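PDB 6NTR: ATP/GTP-binding site-containing protein A from Brucella abortus, which functions in the periplasm to maintain the integrity of the cell envelope. Local coordinates for residues Val6-Asp20 against Gly227-Tyr241. Residues are numbered along the deposited sequence; the frame is centred on the assembly and turned at random.
Sequences VPHRAIYDLTLDRAD and GDFSMRGKLVKLDIY. With EDO (1,2-ethanediol), chain G; EDO (1,2-ethanediol), chain I.
Y241 lays its ring against P7, H8 and R9 at the end of the antiparallel pairing between strands 8-19 and 229-240, the first and last long strands of this beta-barrel-like fold. The pairing joins the two ends of the chain. From Y241 CB the side chain runs along P7-R9 in their N-to-C direction. Y241 CB packs on P7 CB at 3.8 Å. CG lies near the P7 carbonyl, and CD2 reaches H8 N. One ring face takes H8 CA in a CH-pi contact, 4.3 Å from the Y241 ring centroid. CZ then approaches R9 CB, and Y241 OH ends 3.3 Å from R9 CB. The hydroxyl is also hydrogen-bonded to E35 of the neighbouring strand 25-39. With CG anti to its carbonyl carbon (chi1 -60°), the ring can follow this path.

Two classic beta bulges interrupt the ladder. At one, V236 and K237 both face I11. I11 O receives a nearly straight bond from V236 N (172°) and a weak one from K237 N. At the other, D17 and R18 both face S230.

On one face of the pair, A10, Y12, L235 and L238 gather, and M179 of helix 174-179 touches both leucines. Further along, selenomethionine M231 bends at chi3 (17°) and brings M231 CE to within 3.5 Å of L14 CD1. F50 and T52 of strand 43-56 touch both side chains.

The other face is more polar. R9 extends beside I11, whose CD1 lies over one face of the guanidinium. K237 NZ forms a salt bridge with D239. D17 OD1 lies at the edge of the R232 guanidinium, in a salt bridge whose hydrogen bond from R232 NE is weak. R18 NH1 forms a salt bridge with D225. Near the second bulge, one water is hydrogen-bonded to D17 OD2, R18 NE and S230 OG, the last at 2.7 Å from the water oxygen.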
ATOM      1  N   VAL A   6     -13.151  -7.648   3.904  1.00 61.49           N
ATOM      2  CA  VAL A   6     -13.024  -8.788   4.777  1.00 58.75           C
ATOM      3  C   VAL A   6     -11.753  -8.785   5.598  1.00 58.07           C
ATOM      4  O   VAL A   6     -10.678  -8.530   5.100  1.00 54.20           O
ATOM      5  CB  VAL A   6     -13.147 -10.094   3.999  1.00 57.86           C
ATOM      6  CG1 VAL A   6     -11.976 -10.282   3.062  1.00 53.86           C
ATOM      7  CG2 VAL A   6     -13.301 -11.257   4.938  1.00 56.95           C
ATOM      8  N   PRO A   7     -11.874  -9.074   6.883  1.00 61.99           N
ATOM      9  CA  PRO A   7     -10.706  -9.088   7.752  1.00 58.17           C
ATOM     10  C   PRO A   7      -9.843 -10.281   7.451  1.00 56.04           C
ATOM     11  O   PRO A   7     -10.339 -11.377   7.366  1.00 58.88           O
ATOM     12  CB  PRO A   7     -11.316  -9.228   9.140  1.00 56.84           C
ATOM     13  CG  PRO A   7     -12.722  -8.810   8.985  1.00 60.48           C
ATOM     14  CD  PRO A   7     -13.110  -9.279   7.632  1.00 62.54           C
ATOM     15  N   HIS A   8      -8.559 -10.063   7.259  1.00 49.51           N
ATOM     16  CA  HIS A   8      -7.699 -11.152   6.872  1.00 45.82           C
ATOM     17  C   HIS A   8      -6.238 -10.865   7.086  1.00 44.61           C
ATOM     18  O   HIS A   8      -5.841  -9.744   7.243  1.00 46.65           O
ATOM     19  CB  HIS A   8      -7.884 -11.371   5.377  1.00 50.16           C
ATOM     20  CG  HIS A   8      -7.485 -10.186   4.569  1.00 50.08           C
ATOM     21  ND1 HIS A   8      -8.277  -9.073   4.456  1.00 51.58           N
ATOM     22  CD2 HIS A   8      -6.348  -9.907   3.908  1.00 48.94           C
ATOM     23  CE1 HIS A   8      -7.658  -8.171   3.728  1.00 49.87           C
ATOM     24  NE2 HIS A   8      -6.484  -8.652   3.385  1.00 48.94           N
ATOM     25  N   ARG A   9      -5.440 -11.908   7.044  1.00 44.90           N
ATOM     26  CA  ARG A   9      -3.998 -11.792   7.151  1.00 45.80           C
ATOM     27  C   ARG A   9      -3.504 -12.401   5.865  1.00 57.35           C
ATOM     28  O   ARG A   9      -3.965 -13.448   5.454  1.00 67.83           O
ATOM     29  CB  ARG A   9      -3.418 -12.520   8.354  1.00 44.89           C
ATOM     30  CG  ARG A   9      -1.914 -12.351   8.485  1.00 42.77           C
ATOM     31  CD  ARG A   9      -1.399 -13.074   9.712  1.00 51.97           C
ATOM     32  NE  ARG A   9       0.033 -13.319   9.673  1.00 61.88           N
ATOM     33  CZ  ARG A   9       0.580 -14.503   9.893  1.00 66.43           C
ATOM     34  NH1 ARG A   9      -0.193 -15.538  10.155  1.00 71.32           N
ATOM     35  NH2 ARG A   9       1.891 -14.655   9.847  1.00 61.23           N
ATOM     36  N   ALA A  10      -2.574 -11.732   5.218  1.00 53.38           N
ATOM     37  CA  ALA A  10      -2.078 -12.181   3.934  1.00 42.68           C
ATOM     38  C   ALA A  10      -0.567 -12.048   3.916  1.00 46.95           C
ATOM     39  O   ALA A  10      -0.022 -10.991   4.243  1.00 45.32           O
ATOM     40  CB  ALA A  10      -2.703 -11.364   2.824  1.00 41.37           C
ATOM     41  N   ILE A  11       0.106 -13.125   3.551  1.00 48.69           N
ATOM     42  CA  ILE A  11       1.556 -13.161   3.514  1.00 50.11           C
ATOM     43  C   ILE A  11       1.964 -13.263   2.065  1.00 53.42           C
ATOM     44  O   ILE A  11       1.541 -14.187   1.358  1.00 49.65           O
ATOM     45  CB  ILE A  11       2.121 -14.349   4.289  1.00 48.19           C
ATOM     46  CG1 ILE A  11       1.647 -14.323   5.728  1.00 47.22           C
ATOM     47  CG2 ILE A  11       3.608 -14.299   4.243  1.00 51.62           C
ATOM     48  CD1 ILE A  11       2.016 -15.576   6.448  1.00 54.36           C
ATOM     49  N   TYR A  12       2.806 -12.340   1.633  1.00 54.62           N
ATOM     50  CA  TYR A  12       3.287 -12.299   0.268  1.00 45.26           C
ATOM     51  C   TYR A  12       4.772 -12.600   0.272  1.00 40.65           C
ATOM     52  O   TYR A  12       5.489 -12.194   1.187  1.00 40.01           O
ATOM     53  CB  TYR A  12       3.035 -10.930  -0.368  1.00 45.13           C
ATOM     54  CG  TYR A  12       1.591 -10.497  -0.414  1.00 48.08           C
ATOM     55  CD1 TYR A  12       1.040  -9.767   0.622  1.00 50.60           C
ATOM     56  CD2 TYR A  12       0.792 -10.789  -1.505  1.00 48.40           C
ATOM     57  CE1 TYR A  12      -0.269  -9.362   0.578  1.00 50.47           C
ATOM     58  CE2 TYR A  12      -0.518 -10.383  -1.553  1.00 49.25           C
ATOM     59  CZ  TYR A  12      -1.045  -9.670  -0.504  1.00 48.55           C
ATOM     60  OH  TYR A  12      -2.347  -9.237  -0.503  1.00 48.13           O
ATOM     61  N   ASP A  13       5.220 -13.324  -0.736  1.00 43.92           N
ATOM     62  CA  ASP A  13       6.634 -13.571  -0.951  1.00 47.51           C
ATOM     63  C   ASP A  13       7.164 -12.634  -2.027  1.00 45.59           C
ATOM     64  O   ASP A  13       6.597 -12.546  -3.120  1.00 42.52           O
ATOM     65  CB  ASP A  13       6.878 -15.022  -1.342  1.00 54.71           C
ATOM     66  CG  ASP A  13       8.299 -15.272  -1.699  1.00 60.20           C
ATOM     67  OD1 ASP A  13       9.126 -15.319  -0.767  1.00 55.96           O
ATOM     68  OD2 ASP A  13       8.592 -15.391  -2.907  1.00 65.54           O
ATOM     69  N   LEU A  14       8.196 -11.888  -1.665  1.00 48.22           N
ATOM     70  CA  LEU A  14       8.800 -10.889  -2.521  1.00 44.05           C
ATOM     71  C   LEU A  14       9.976 -11.395  -3.320  1.00 40.61           C
ATOM     72  O   LEU A  14      10.816 -12.124  -2.819  1.00 41.42           O
ATOM     73  CB  LEU A  14       9.235  -9.682  -1.700  1.00 50.11           C
ATOM     74  CG  LEU A  14       8.241  -9.057  -0.724  1.00 54.78           C
ATOM     75  CD1 LEU A  14       8.818  -7.773  -0.157  1.00 57.36           C
ATOM     76  CD2 LEU A  14       6.911  -8.786  -1.402  1.00 54.05           C
ATOM     77  N   THR A  15      10.011 -10.987  -4.581  1.00 43.38           N
ATOM     78  CA  THR A  15      11.057 -11.370  -5.505  1.00 41.08           C
ATOM     79  C   THR A  15      11.451 -10.179  -6.357  1.00 40.86           C
ATOM     80  O   THR A  15      10.721  -9.214  -6.448  1.00 45.14           O
ATOM     81  CB  THR A  15      10.601 -12.527  -6.389  1.00 41.50           C
ATOM     82  OG1 THR A  15       9.194 -12.424  -6.606  1.00 44.48           O
ATOM     83  CG2 THR A  15      10.877 -13.834  -5.706  1.00 42.40           C
ATOM     84  N   LEU A  16      12.623 -10.234  -6.961  1.00 51.63           N
ATOM     85  CA  LEU A  16      13.084  -9.144  -7.800  1.00 51.94           C
ATOM     86  C   LEU A  16      12.519  -9.293  -9.210  1.00 52.33           C
ATOM     87  O   LEU A  16      12.590 -10.364  -9.794  1.00 55.65           O
ATOM     88  CB  LEU A  16      14.603  -9.130  -7.838  1.00 42.52           C
ATOM     89  CG  LEU A  16      15.255  -8.065  -8.696  1.00 42.84           C
ATOM     90  CD1 LEU A  16      14.935  -6.681  -8.181  1.00 42.50           C
ATOM     91  CD2 LEU A  16      16.748  -8.287  -8.765  1.00 48.61           C
ATOM     92  N   ASP A  17      11.948  -8.229  -9.760  1.00 49.56           N
ATOM     93  CA  ASP A  17      11.399  -8.329 -11.104  1.00 53.14           C
ATOM     94  C   ASP A  17      12.390  -7.855 -12.149  1.00 53.44           C
ATOM     95  O   ASP A  17      12.788  -8.618 -13.005  1.00 56.68           O
ATOM     96  CB  ASP A  17      10.111  -7.521 -11.207  1.00 58.57           C
ATOM     97  CG  ASP A  17       9.291  -7.871 -12.428  1.00 61.50           C
ATOM     98  OD1 ASP A  17       9.069  -9.064 -12.694  1.00 59.34           O
ATOM     99  OD2 ASP A  17       8.856  -6.937 -13.115  1.00 63.71           O
ATOM    100  N   ARG A  18      12.814  -6.605 -12.054  1.00 52.83           N
ATOM    101  CA  ARG A  18      13.773  -6.054 -12.996  1.00 51.76           C
ATOM    102  C   ARG A  18      14.750  -5.163 -12.252  1.00 52.24           C
ATOM    103  O   ARG A  18      14.367  -4.460 -11.337  1.00 50.62           O
ATOM    104  CB  ARG A  18      13.046  -5.297 -14.138  1.00 53.16           C
ATOM    105  CG  ARG A  18      13.476  -3.856 -14.425  1.00 54.11           C
ATOM    106  CD  ARG A  18      12.451  -3.101 -15.253  1.00 56.60           C
ATOM    107  NE  ARG A  18      11.694  -2.128 -14.474  1.00 53.22           N
ATOM    108  CZ  ARG A  18      12.143  -0.929 -14.143  1.00 53.87           C
ATOM    109  NH1 ARG A  18      11.389  -0.113 -13.436  1.00 52.07           N
ATOM    110  NH2 ARG A  18      13.350  -0.551 -14.510  1.00 59.23           N
ATOM    111  N   ALA A  19      16.007  -5.183 -12.655  1.00 60.21           N
ATOM    112  CA  ALA A  19      16.990  -4.340 -12.010  1.00 69.75           C
ATOM    113  C   ALA A  19      17.771  -3.469 -12.969  1.00 77.69           C
ATOM    114  O   ALA A  19      18.384  -3.961 -13.887  1.00 82.03           O
ATOM    115  CB  ALA A  19      17.935  -5.184 -11.194  1.00 71.31           C
ATOM    116  N   ASP A  20      17.757  -2.168 -12.734  1.00 80.40           N
ATOM    117  CA  ASP A  20      18.486  -1.235 -13.561  1.00 86.42           C
ATOM    118  C   ASP A  20      19.946  -1.263 -13.178  1.00 81.34           C
ATOM    119  O   ASP A  20      20.281  -1.597 -12.065  1.00 91.02           O
ATOM    120  CB  ASP A  20      17.924   0.177 -13.416  1.00102.13           C
ATOM    121  CG  ASP A  20      16.938   0.539 -14.522  1.00116.64           C
ATOM    122  OD1 ASP A  20      16.414  -0.372 -15.184  1.00121.40           O
ATOM    123  OD2 ASP A  20      16.681   1.740 -14.726  1.00121.62           O
ATOM    124  N   GLY A 227      10.826   2.503 -10.061  1.00 74.51           N
ATOM    125  CA  GLY A 227      11.614   3.290 -10.979  1.00 81.71           C
ATOM    126  C   GLY A 227      12.691   2.418 -11.555  1.00 87.57           C
ATOM    127  O   GLY A 227      12.444   1.641 -12.462  1.00 82.31           O
ATOM    128  N   ASP A 228      13.886   2.524 -11.002  1.00102.43           N
ATOM    129  CA  ASP A 228      15.014   1.740 -11.472  1.00109.80           C
ATOM    130  C   ASP A 228      14.761   0.257 -11.321  1.00107.09           C
ATOM    131  O   ASP A 228      15.118  -0.504 -12.199  1.00111.42           O
ATOM    132  CB  ASP A 228      16.294   2.075 -10.700  1.00112.98           C
ATOM    133  CG  ASP A 228      16.762   3.490 -10.907  1.00115.32           C
ATOM    134  OD1 ASP A 228      16.393   4.114 -11.919  1.00114.48           O
ATOM    135  OD2 ASP A 228      17.505   3.983 -10.043  1.00116.39           O
ATOM    136  N   PHE A 229      14.152  -0.157 -10.216  1.00 93.77           N
ATOM    137  CA  PHE A 229      13.894  -1.569  -9.976  1.00 78.55           C
ATOM    138  C   PHE A 229      12.459  -1.864  -9.606  1.00 70.17           C
ATOM    139  O   PHE A 229      11.798  -1.028  -9.042  1.00 72.30           O
ATOM    140  CB  PHE A 229      14.794  -2.078  -8.857  1.00 76.55           C
ATOM    141  CG  PHE A 229      14.278  -1.796  -7.483  1.00 71.11           C
ATOM    142  CD1 PHE A 229      14.549  -0.604  -6.870  1.00 69.69           C
ATOM    143  CD2 PHE A 229      13.547  -2.731  -6.804  1.00 65.00           C
ATOM    144  CE1 PHE A 229      14.088  -0.339  -5.610  1.00 61.80           C
ATOM    145  CE2 PHE A 229      13.084  -2.472  -5.542  1.00 58.17           C
ATOM    146  CZ  PHE A 229      13.360  -1.277  -4.947  1.00 56.87           C
ATOM    147  N   SER A 230      11.983  -3.055  -9.936  1.00 64.21           N
ATOM    148  CA  SER A 230      10.639  -3.455  -9.598  1.00 58.98           C
ATOM    149  C   SER A 230      10.682  -4.738  -8.786  1.00 57.92           C
ATOM    150  O   SER A 230      11.595  -5.560  -8.915  1.00 55.94           O
ATOM    151  CB  SER A 230       9.776  -3.619 -10.858  1.00 58.55           C
ATOM    152  OG  SER A 230      10.475  -4.349 -11.840  1.00 65.66           O
HETATM  153  N   MSE A 231       9.649  -4.916  -7.966  1.00 58.61           N
HETATM  154  CA  MSE A 231       9.512  -6.060  -7.112  1.00 60.68           C
HETATM  155  C   MSE A 231       8.224  -6.736  -7.425  1.00 60.30           C
HETATM  156  O   MSE A 231       7.303  -6.112  -7.965  1.00 64.01           O
HETATM  157  CB  MSE A 231       9.376  -5.614  -5.676  1.00 62.54           C
HETATM  158  CG  MSE A 231      10.598  -4.883  -5.177  1.00 74.38           C
HETATM  159 SE   MSE A 231      10.283  -4.571  -3.277  1.00 85.27          SE
HETATM  160  CE  MSE A 231       8.849  -5.878  -3.106  1.00 82.67           C
ATOM    161  N   ARG A 232       8.162  -8.028  -7.113  1.00 60.47           N
ATOM    162  CA  ARG A 232       6.991  -8.840  -7.331  1.00 58.84           C
ATOM    163  C   ARG A 232       6.504  -9.321  -5.981  1.00 55.78           C
ATOM    164  O   ARG A 232       7.301  -9.618  -5.115  1.00 62.88           O
ATOM    165  CB  ARG A 232       7.356 -10.068  -8.160  1.00 61.58           C
ATOM    166  CG  ARG A 232       7.355  -9.875  -9.655  1.00 65.11           C
ATOM    167  CD  ARG A 232       6.172 -10.575 -10.286  1.00 71.69           C
ATOM    168  NE  ARG A 232       6.021 -10.222 -11.688  1.00 79.04           N
ATOM    169  CZ  ARG A 232       4.895 -10.348 -12.370  1.00 83.25           C
ATOM    170  NH1 ARG A 232       3.814 -10.820 -11.785  1.00 88.38           N
ATOM    171  NH2 ARG A 232       4.850 -10.000 -13.646  1.00 78.40           N
ATOM    172  N   GLY A 233       5.199  -9.376  -5.787  1.00 49.38           N
ATOM    173  CA  GLY A 233       4.665  -9.878  -4.547  1.00 45.79           C
ATOM    174  C   GLY A 233       3.625 -10.921  -4.834  1.00 41.69           C
ATOM    175  O   GLY A 233       2.592 -10.620  -5.387  1.00 44.12           O
ATOM    176  N   LYS A 234       3.874 -12.146  -4.420  1.00 42.87           N
ATOM    177  CA  LYS A 234       2.919 -13.203  -4.662  1.00 43.99           C
ATOM    178  C   LYS A 234       2.343 -13.721  -3.353  1.00 43.06           C
ATOM    179  O   LYS A 234       3.076 -14.074  -2.457  1.00 44.01           O
ATOM    180  CB  LYS A 234       3.564 -14.341  -5.449  1.00 45.59           C
ATOM    181  CG  LYS A 234       4.045 -13.972  -6.836  1.00 47.94           C
ATOM    182  CD  LYS A 234       2.886 -13.594  -7.729  1.00 44.33           C
ATOM    183  CE  LYS A 234       3.234 -13.744  -9.189  1.00 56.95           C
ATOM    184  NZ  LYS A 234       2.589 -14.960  -9.728  1.00 59.22           N
ATOM    185  N   LEU A 235       1.023 -13.764  -3.260  1.00 42.32           N
ATOM    186  CA  LEU A 235       0.371 -14.232  -2.067  1.00 47.72           C
ATOM    187  C   LEU A 235       0.691 -15.686  -1.866  1.00 52.28           C
ATOM    188  O   LEU A 235       0.548 -16.486  -2.769  1.00 54.28           O
ATOM    189  CB  LEU A 235      -1.133 -14.048  -2.184  1.00 45.73           C
ATOM    190  CG  LEU A 235      -1.982 -14.107  -0.923  1.00 46.22           C
ATOM    191  CD1 LEU A 235      -2.058 -12.760  -0.245  1.00 41.22           C
ATOM    192  CD2 LEU A 235      -3.367 -14.580  -1.269  1.00 42.68           C
ATOM    193  N   VAL A 236       1.106 -16.030  -0.656  1.00 55.56           N
ATOM    194  CA  VAL A 236       1.449 -17.410  -0.338  1.00 54.31           C
ATOM    195  C   VAL A 236       0.621 -17.980   0.801  1.00 55.57           C
ATOM    196  O   VAL A 236       0.726 -19.183   1.071  1.00 57.51           O
ATOM    197  CB  VAL A 236       2.954 -17.572  -0.029  1.00 51.20           C
ATOM    198  CG1 VAL A 236       3.772 -17.121  -1.214  1.00 48.17           C
ATOM    199  CG2 VAL A 236       3.353 -16.834   1.238  1.00 48.22           C
ATOM    200  N   LYS A 237      -0.206 -17.184   1.469  1.00 54.94           N
ATOM    201  CA  LYS A 237      -1.061 -17.709   2.522  1.00 56.16           C
ATOM    202  C   LYS A 237      -2.119 -16.678   2.862  1.00 57.56           C
ATOM    203  O   LYS A 237      -1.813 -15.488   2.990  1.00 55.88           O
ATOM    204  CB  LYS A 237      -0.242 -18.051   3.761  1.00 59.48           C
ATOM    205  CG  LYS A 237      -0.993 -18.774   4.862  1.00 63.97           C
ATOM    206  CD  LYS A 237      -0.031 -19.146   5.992  1.00 64.52           C
ATOM    207  CE  LYS A 237      -0.726 -19.921   7.084  1.00 65.55           C
ATOM    208  NZ  LYS A 237      -1.817 -19.102   7.672  1.00 63.92           N
ATOM    209  N   LEU A 238      -3.360 -17.116   3.027  1.00 60.70           N
ATOM    210  CA  LEU A 238      -4.469 -16.203   3.248  1.00 59.81           C
ATOM    211  C   LEU A 238      -5.333 -16.743   4.369  1.00 68.53           C
ATOM    212  O   LEU A 238      -5.811 -17.882   4.295  1.00 75.17           O
ATOM    213  CB  LEU A 238      -5.291 -16.019   1.976  1.00 53.59           C
ATOM    214  CG  LEU A 238      -6.506 -15.143   2.199  1.00 49.34           C
ATOM    215  CD1 LEU A 238      -6.037 -13.724   2.397  1.00 44.56           C
ATOM    216  CD2 LEU A 238      -7.453 -15.259   1.030  1.00 49.90           C
ATOM    217  N   ASP A 239      -5.524 -15.928   5.400  1.00 67.41           N
ATOM    218  CA  ASP A 239      -6.316 -16.304   6.560  1.00 68.23           C
ATOM    219  C   ASP A 239      -7.507 -15.371   6.646  1.00 66.43           C
ATOM    220  O   ASP A 239      -7.342 -14.153   6.768  1.00 61.95           O
ATOM    221  CB  ASP A 239      -5.479 -16.265   7.834  1.00 67.95           C
ATOM    222  CG  ASP A 239      -4.540 -17.434   7.924  1.00 72.78           C
ATOM    223  OD1 ASP A 239      -4.998 -18.572   7.665  1.00 75.48           O
ATOM    224  OD2 ASP A 239      -3.350 -17.218   8.247  1.00 74.58           O
ATOM    225  N   ILE A 240      -8.699 -15.950   6.570  1.00 70.20           N
ATOM    226  CA  ILE A 240      -9.949 -15.208   6.558  1.00 72.97           C
ATOM    227  C   ILE A 240     -10.526 -15.225   7.963  1.00 80.05           C
ATOM    228  O   ILE A 240     -10.828 -16.296   8.500  1.00 82.16           O
ATOM    229  CB  ILE A 240     -10.945 -15.812   5.563  1.00 71.83           C
ATOM    230  CG1 ILE A 240     -10.327 -15.917   4.172  1.00 65.38           C
ATOM    231  CG2 ILE A 240     -12.203 -14.982   5.533  1.00 79.11           C
ATOM    232  CD1 ILE A 240      -9.970 -17.331   3.782  1.00 65.85           C
ATOM    233  N   TYR A 241     -10.699 -14.049   8.550  1.00 85.21           N
ATOM    234  CA  TYR A 241     -11.244 -13.946   9.893  1.00 86.83           C
ATOM    235  C   TYR A 241     -12.769 -13.901   9.842  1.00 88.88           C
ATOM    236  O   TYR A 241     -13.372 -13.686   8.788  1.00 88.39           O
ATOM    237  CB  TYR A 241     -10.696 -12.710  10.601  1.00 83.54           C
ATOM    238  CG  TYR A 241      -9.185 -12.675  10.747  1.00 75.10           C
ATOM    239  CD1 TYR A 241      -8.442 -13.843  10.900  1.00 71.31           C
ATOM    240  CD2 TYR A 241      -8.508 -11.464  10.752  1.00 66.01           C
ATOM    241  CE1 TYR A 241      -7.073 -13.792  11.035  1.00 67.52           C
ATOM    242  CE2 TYR A 241      -7.152 -11.404  10.893  1.00 63.62           C
ATOM    243  CZ  TYR A 241      -6.436 -12.563  11.029  1.00 68.59           C
ATOM    244  OH  TYR A 241      -5.072 -12.482  11.168  1.00 72.51           O
TER
HETATM  245  C1  EDO G 303      -5.009  -7.108   0.563  1.00 30.95           C
HETATM  246  O1  EDO G 303      -4.323  -8.358   0.415  1.00 38.44           O
HETATM  247  C2  EDO G 303      -4.024  -5.977   0.359  1.00 34.28           C
HETATM  248  O2  EDO G 303      -4.773  -4.763   0.399  1.00 43.80           O
HETATM  249  C1  EDO I 305      15.848 -11.093 -11.749  1.00 66.35           C
HETATM  250  O1  EDO I 305      14.632 -10.977 -12.509  1.00 70.79           O
HETATM  251  C2  EDO I 305      17.065 -10.950 -12.657  1.00 59.98           C
HETATM  252  O2  EDO I 305      17.235  -9.569 -13.009  1.00 57.74           O
HETATM  253  O   HOH W   1       9.240  -4.159 -14.191  1.00 49.07           O